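Local coordinates for protein putative rhamnosidase (Streptomyces avermitilis, PDB 3W5M) that releases terminal non-reducing alpha-L-rhamnose by hydrolysis from citrus flavonoid rhamnosides and from the arabinogalactan-protein gum arabic, at residues 811-816 with 847-852. Numbering follows the deposited sequence.
Sequences TQSAYV and LSTGFL
Gln812 and Ser848 supply the one hydrogen bond between 811-816 and 847-852: Ser848 N donates to Gln812 OE1 over 2.8 Å. The bond is bent, with 136° at the hydrogen, and the donor stands well above the carbonyl plane, 59° out of it, so the amide is met from over its face rather than along a lone pair. Gln812 gets there with CG anti to its own carbonyl carbon (chi1 -70°) and an extended chain beyond, which carries the carboxamide across to the loop.

Van der Waals contact fills in beside this bond. Ser848 OG lies against the Gln812 chain, 3.1 Å from Gln812 CG, but its polar partner is Asp752, whose OD2 also bonds Gln812 N. Leu847 CA approaches Gln812 OE1 at 3.3 Å. At the next helix residue, Ser813, the loop's Thr849 brings its methyl up, CG2 being 3.2 Å from Ser813 OG and 3.9 Å from Gln812 CB, while Thr849 OG1 bonds Thr854.

Asp746 links the segments indirectly: its OD2 is bonded to both Ser813 OG and Gly850 N, which are 4.1 Å apart. Local to 811-816, Thr811 is the N-cap of helix 812-820, its OG1 accepting from Ala814 N at 3.0 Å.

With the carboxamide cut back to an alanine here, Ser848 N would probably lose this acceptor and a gap would open beside Ser848 OG.

The contact thus joins the first turn of one helix of the (alpha/alpha)6-barrel to the loop between helices 829-842 and 854-863. Asp746 and Asp752 each bond groups of both segments, an arrangement consistent with a well-defined loop path at Gly850. Gly850 itself lies about 8 Å from the side chain of Trp695, which binds rhamnose.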
# COMPACT_ATOMS: atom_id res chain seq x y z
N THR A 811 -30.98 6.61 -11.98
CA THR A 811 -29.63 7.11 -12.13
C THR A 811 -28.86 6.31 -13.17
O THR A 811 -29.23 5.17 -13.47
CB THR A 811 -28.86 7.09 -10.79
OG1 THR A 811 -28.80 5.76 -10.28
CG2 THR A 811 -29.53 7.99 -9.76
N GLN A 812 -27.78 6.88 -13.70
CA GLN A 812 -26.91 6.16 -14.61
C GLN A 812 -26.43 4.85 -13.93
O GLN A 812 -26.51 3.77 -14.53
CB GLN A 812 -25.72 7.03 -15.06
CG GLN A 812 -26.09 8.17 -15.99
CD GLN A 812 -24.88 8.84 -16.62
OE1 GLN A 812 -23.79 8.29 -16.60
NE2 GLN A 812 -25.07 10.04 -17.16
N SER A 813 -25.99 4.96 -12.68
CA SER A 813 -25.50 3.80 -11.92
C SER A 813 -26.55 2.75 -11.63
O SER A 813 -26.23 1.57 -11.64
CB SER A 813 -24.81 4.24 -10.62
OG SER A 813 -23.55 4.75 -10.94
N ALA A 814 -27.80 3.18 -11.41
CA ALA A 814 -28.94 2.27 -11.24
C ALA A 814 -29.10 1.32 -12.42
O ALA A 814 -29.38 0.13 -12.23
CB ALA A 814 -30.24 3.03 -10.98
N TYR A 815 -28.90 1.82 -13.64
CA TYR A 815 -29.02 0.98 -14.81
C TYR A 815 -27.76 0.18 -15.05
O TYR A 815 -27.81 -1.01 -15.34
CB TYR A 815 -29.37 1.82 -16.03
CG TYR A 815 -30.74 2.42 -15.84
CD1 TYR A 815 -31.86 1.60 -15.73
CD2 TYR A 815 -30.90 3.80 -15.73
CE1 TYR A 815 -33.12 2.15 -15.55
CE2 TYR A 815 -32.16 4.36 -15.54
CZ TYR A 815 -33.26 3.53 -15.44
OH TYR A 815 -34.51 4.08 -15.25
N VAL A 816 -26.61 0.85 -14.93
CA VAL A 816 -25.34 0.17 -15.07
C VAL A 816 -25.31 -1.09 -14.20
O VAL A 816 -24.99 -2.18 -14.70
CB VAL A 816 -24.15 1.08 -14.69
CG1 VAL A 816 -22.87 0.24 -14.55
CG2 VAL A 816 -23.93 2.14 -15.79
N LEU A 847 -20.69 11.05 -18.31
CA LEU A 847 -21.06 10.11 -17.27
C LEU A 847 -21.53 10.84 -16.01
O LEU A 847 -21.26 12.02 -15.83
CB LEU A 847 -19.86 9.19 -16.94
CG LEU A 847 -18.56 9.79 -16.40
CD1 LEU A 847 -18.68 10.11 -14.90
CD2 LEU A 847 -17.43 8.82 -16.66
N SER A 848 -22.20 10.13 -15.12
CA SER A 848 -22.55 10.70 -13.84
C SER A 848 -22.25 9.73 -12.70
O SER A 848 -22.58 9.98 -11.54
CB SER A 848 -24.03 11.08 -13.82
OG SER A 848 -24.79 9.89 -13.73
N THR A 849 -21.61 8.63 -13.04
CA THR A 849 -21.43 7.52 -12.09
C THR A 849 -20.33 7.79 -11.06
O THR A 849 -19.33 8.43 -11.40
CB THR A 849 -21.06 6.23 -12.86
OG1 THR A 849 -20.01 6.52 -13.80
CG2 THR A 849 -22.27 5.77 -13.68
N GLY A 850 -20.50 7.25 -9.86
CA GLY A 850 -19.45 7.21 -8.80
C GLY A 850 -18.59 5.93 -8.80
O GLY A 850 -18.42 5.29 -9.84
N PHE A 851 -18.05 5.57 -7.63
CA PHE A 851 -17.13 4.43 -7.49
C PHE A 851 -17.65 3.10 -7.97
O PHE A 851 -16.90 2.35 -8.59
CB PHE A 851 -16.67 4.27 -6.02
CG PHE A 851 -15.50 5.16 -5.66
CD1 PHE A 851 -15.31 6.38 -6.31
CD2 PHE A 851 -14.60 4.77 -4.70
CE1 PHE A 851 -14.23 7.21 -5.99
CE2 PHE A 851 -13.51 5.59 -4.36
CZ PHE A 851 -13.34 6.81 -5.01
N LEU A 852 -18.92 2.82 -7.69
CA LEU A 852 -19.51 1.51 -7.97
C LEU A 852 -20.05 1.37 -9.40
O LEU A 852 -19.94 0.30 -10.01
CB LEU A 852 -20.60 1.21 -6.96
CG LEU A 852 -20.21 1.01 -5.51
CD1 LEU A 852 -21.49 0.67 -4.74
CD2 LEU A 852 -19.19 -0.11 -5.39